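Long-range contact in DNA repair protein RecN (Deinococcus radiodurans, PDB 4ABY), which binds and hydrolyses ATP through an SMC-like head domain and may take part in recombinational repair of damaged DNA: residues Leu56-Glu68 with Ile358-Lys370. Residues are numbered along the deposited sequence; the frame is centred on the assembly and turned at random.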
# COMPACT_ATOMS: atom_id res chain seq x y z
N LEU A 56 0.26 20.95 -6.14
CA LEU A 56 0.09 20.71 -4.72
C LEU A 56 1.41 20.47 -4.02
O LEU A 56 2.09 19.47 -4.25
CB LEU A 56 -0.85 19.53 -4.48
CG LEU A 56 -1.06 19.15 -3.01
CD1 LEU A 56 -1.84 20.23 -2.28
CD2 LEU A 56 -1.77 17.80 -2.90
N GLU A 57 1.78 21.41 -3.16
CA GLU A 57 2.91 21.22 -2.27
C GLU A 57 2.41 20.46 -1.06
O GLU A 57 1.88 21.04 -0.12
CB GLU A 57 3.48 22.57 -1.84
CG GLU A 57 4.95 22.53 -1.47
CD GLU A 57 5.83 23.04 -2.60
OE1 GLU A 57 5.64 24.21 -3.01
OE2 GLU A 57 6.70 22.28 -3.07
N LEU A 58 2.55 19.14 -1.09
CA LEU A 58 2.17 18.33 0.05
C LEU A 58 3.38 17.62 0.60
O LEU A 58 4.17 17.07 -0.16
CB LEU A 58 1.08 17.32 -0.32
CG LEU A 58 1.48 15.93 -0.81
CD1 LEU A 58 0.26 15.04 -0.85
CD2 LEU A 58 2.14 15.98 -2.18
N GLY A 59 3.54 17.64 1.91
CA GLY A 59 4.65 16.93 2.53
C GLY A 59 4.36 16.62 3.97
O GLY A 59 3.40 17.15 4.54
N GLY A 60 5.16 15.75 4.58
CA GLY A 60 5.09 15.54 6.01
C GLY A 60 4.92 14.10 6.43
O GLY A 60 5.64 13.21 5.99
N GLY A 61 3.96 13.86 7.33
CA GLY A 61 3.68 12.52 7.78
C GLY A 61 2.31 12.11 7.31
O GLY A 61 2.13 11.69 6.17
N PHE A 62 1.33 12.27 8.19
CA PHE A 62 -0.05 11.93 7.88
C PHE A 62 -0.75 13.10 7.20
O PHE A 62 -1.01 14.14 7.82
CB PHE A 62 -0.78 11.55 9.17
CG PHE A 62 -2.20 11.14 8.96
CD1 PHE A 62 -2.73 11.01 7.69
CD2 PHE A 62 -3.01 10.87 10.05
CE1 PHE A 62 -4.04 10.63 7.51
CE2 PHE A 62 -4.33 10.49 9.88
CZ PHE A 62 -4.84 10.37 8.60
N CYS A 63 -1.06 12.93 5.92
CA CYS A 63 -1.77 13.95 5.15
C CYS A 63 -3.20 13.51 4.91
O CYS A 63 -3.44 12.48 4.30
CB CYS A 63 -1.08 14.19 3.82
SG CYS A 63 0.64 14.67 3.99
N ALA A 64 -4.15 14.31 5.39
CA ALA A 64 -5.56 13.97 5.23
C ALA A 64 -6.20 14.85 4.16
O ALA A 64 -5.98 16.06 4.13
CB ALA A 64 -6.30 14.11 6.54
N PHE A 65 -6.97 14.23 3.29
CA PHE A 65 -7.70 14.96 2.27
C PHE A 65 -9.20 14.83 2.51
O PHE A 65 -9.74 13.72 2.55
CB PHE A 65 -7.30 14.47 0.88
CG PHE A 65 -5.88 14.79 0.53
CD1 PHE A 65 -4.84 14.10 1.14
CD2 PHE A 65 -5.57 15.79 -0.38
CE1 PHE A 65 -3.52 14.40 0.83
CE2 PHE A 65 -4.25 16.08 -0.69
CZ PHE A 65 -3.23 15.39 -0.09
N THR A 66 -9.86 15.95 2.67
CA THR A 66 -11.26 15.99 2.97
C THR A 66 -11.94 16.96 2.06
O THR A 66 -11.34 17.50 1.20
CB THR A 66 -11.45 16.36 4.39
OG1 THR A 66 -11.09 17.70 4.56
CG2 THR A 66 -10.56 15.61 5.18
N GLY A 67 -13.23 17.14 2.24
CA GLY A 67 -13.97 17.99 1.36
C GLY A 67 -14.67 17.20 0.31
O GLY A 67 -15.60 16.54 0.56
N GLU A 68 -14.19 17.37 -0.92
CA GLU A 68 -14.70 16.64 -2.05
C GLU A 68 -13.82 15.41 -2.09
O GLU A 68 -12.72 15.42 -2.64
CB GLU A 68 -14.55 17.44 -3.34
CG GLU A 68 -15.86 17.66 -4.09
CD GLU A 68 -16.79 18.62 -3.37
OE1 GLU A 68 -16.32 19.69 -2.93
OE2 GLU A 68 -17.99 18.30 -3.25
N ILE A 358 -10.46 10.60 11.76
CA ILE A 358 -9.25 10.37 10.99
C ILE A 358 -8.56 11.68 10.63
O ILE A 358 -7.35 11.81 10.78
CB ILE A 358 -9.55 9.56 9.73
CG1 ILE A 358 -10.18 8.22 10.12
CG2 ILE A 358 -8.28 9.34 8.92
CD1 ILE A 358 -10.53 7.34 8.95
N ALA A 359 -9.33 12.65 10.15
CA ALA A 359 -8.78 13.94 9.74
C ALA A 359 -8.02 14.62 10.87
O ALA A 359 -6.94 15.16 10.67
CB ALA A 359 -9.89 14.85 9.23
N ALA A 360 -8.60 14.57 12.06
CA ALA A 360 -8.06 15.28 13.22
C ALA A 360 -6.66 14.80 13.64
O ALA A 360 -5.99 15.48 14.41
CB ALA A 360 -9.02 15.18 14.39
N ARG A 361 -6.24 13.65 13.13
CA ARG A 361 -4.94 13.10 13.50
C ARG A 361 -3.87 13.39 12.47
O ARG A 361 -2.72 12.97 12.61
CB ARG A 361 -5.05 11.59 13.73
CG ARG A 361 -6.01 11.20 14.83
CD ARG A 361 -5.51 11.68 16.18
NE ARG A 361 -4.24 11.06 16.52
CZ ARG A 361 -4.12 9.84 17.05
NH1 ARG A 361 -5.20 9.12 17.31
NH2 ARG A 361 -2.91 9.35 17.32
N ALA A 362 -4.24 14.12 11.42
CA ALA A 362 -3.31 14.40 10.34
C ALA A 362 -2.24 15.41 10.75
O ALA A 362 -2.50 16.30 11.57
CB ALA A 362 -4.07 14.90 9.12
N HIS A 363 -1.04 15.28 10.19
CA HIS A 363 -0.01 16.28 10.37
C HIS A 363 -0.31 17.46 9.47
O HIS A 363 0.13 18.58 9.70
CB HIS A 363 1.36 15.73 10.03
CG HIS A 363 1.82 14.64 10.95
ND1 HIS A 363 1.40 13.33 10.81
CD2 HIS A 363 2.66 14.66 12.01
CE1 HIS A 363 1.96 12.60 11.75
NE2 HIS A 363 2.73 13.38 12.49
N HIS A 364 -1.07 17.18 8.41
CA HIS A 364 -1.46 18.20 7.47
C HIS A 364 -2.87 17.89 7.00
O HIS A 364 -3.15 16.79 6.54
CB HIS A 364 -0.49 18.24 6.30
CG HIS A 364 0.93 18.47 6.71
ND1 HIS A 364 1.48 19.73 6.83
CD2 HIS A 364 1.91 17.60 7.05
CE1 HIS A 364 2.74 19.62 7.22
NE2 HIS A 364 3.03 18.34 7.36
N HIS A 365 -3.75 18.87 7.13
CA HIS A 365 -5.14 18.69 6.75
C HIS A 365 -5.41 19.48 5.47
O HIS A 365 -5.43 20.71 5.48
CB HIS A 365 -6.07 19.14 7.87
CG HIS A 365 -7.51 18.82 7.64
ND1 HIS A 365 -8.36 18.45 8.66
CD2 HIS A 365 -8.25 18.81 6.51
CE1 HIS A 365 -9.57 18.24 8.17
NE2 HIS A 365 -9.53 18.45 6.87
N TYR A 366 -5.60 18.76 4.37
CA TYR A 366 -5.89 19.38 3.09
C TYR A 366 -7.38 19.36 2.84
O TYR A 366 -8.05 18.38 3.16
CB TYR A 366 -5.14 18.66 1.97
CG TYR A 366 -3.64 18.77 2.08
CD1 TYR A 366 -2.97 19.84 1.51
CD2 TYR A 366 -2.90 17.82 2.77
CE1 TYR A 366 -1.60 19.96 1.62
CE2 TYR A 366 -1.53 17.93 2.88
CZ TYR A 366 -0.88 19.00 2.31
OH TYR A 366 0.49 19.11 2.42
N LYS A 367 -7.92 20.44 2.29
CA LYS A 367 -9.32 20.45 1.91
C LYS A 367 -9.46 20.54 0.41
O LYS A 367 -8.89 21.42 -0.23
CB LYS A 367 -10.08 21.60 2.58
CG LYS A 367 -11.59 21.49 2.40
CD LYS A 367 -12.34 22.67 3.00
CE LYS A 367 -13.85 22.46 2.88
NZ LYS A 367 -14.62 23.62 3.41
N VAL A 368 -10.21 19.60 -0.16
CA VAL A 368 -10.48 19.63 -1.58
C VAL A 368 -11.77 20.40 -1.81
O VAL A 368 -12.83 20.05 -1.27
CB VAL A 368 -10.58 18.21 -2.17
CG1 VAL A 368 -10.83 18.28 -3.66
CG2 VAL A 368 -9.31 17.43 -1.89
N GLU A 369 -11.67 21.46 -2.59
CA GLU A 369 -12.79 22.38 -2.79
C GLU A 369 -13.18 22.51 -4.25
O GLU A 369 -12.57 21.92 -5.13
CB GLU A 369 -12.44 23.76 -2.24
CG GLU A 369 -12.62 23.88 -0.75
CD GLU A 369 -12.06 25.17 -0.21
OE1 GLU A 369 -11.12 25.71 -0.84
OE2 GLU A 369 -12.55 25.64 0.84
N LYS A 370 -14.21 23.32 -4.49
CA LYS A 370 -14.81 23.44 -5.80
C LYS A 370 -14.84 24.90 -6.23
O LYS A 370 -15.23 25.77 -5.46
CB LYS A 370 -16.22 22.86 -5.76
CG LYS A 370 -16.77 22.43 -7.10
CD LYS A 370 -17.66 21.20 -6.93
CE LYS A 370 -18.66 21.37 -5.80
NZ LYS A 370 -19.46 20.13 -5.58
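Strand 62-67, which runs into the predicted ATP-binding loop, pairs in parallel with strand 364-370, their axes 31° apart. Six backbone bonds alternate across the pair, from His364 N to Phe62 O through Ala64 N to His364 O (2.9 Å) as far as Glu68 N to Val368 O (3.0 Å), which ties the start of that loop to the neighbouring strand. On one face, Phe65 and Tyr366 form an offset stack, centroids 4.8 Å apart and planes 13° from parallel; paired in register and sharing the same first torsion, the two rings lie side by side. Tyr366 CE1 meets Leu56 CD1 at 3.9 Å and its OH lies beside Leu58, with a weak bond from Gly59 N. A serine in place of Tyr366 would probably leave the Phe65 ring without its stacking partner and open a gap beside Leu56 and Leu58. On the other face, Thr66 OG1 meets His365 NE2 at the imidazole edge (2.9 Å), close to Glu392 of helix 387-398. At the strand's start, Ala362 covers one face of the Phe62 ring, while His363 ND1 accepts from Phe62 N (2.8 Å), well out of the imidazole plane. A central parallel strand running into a glycine-rich loop and helix 69-83 is the P-loop NTPase arrangement of ABC-type SMC heads.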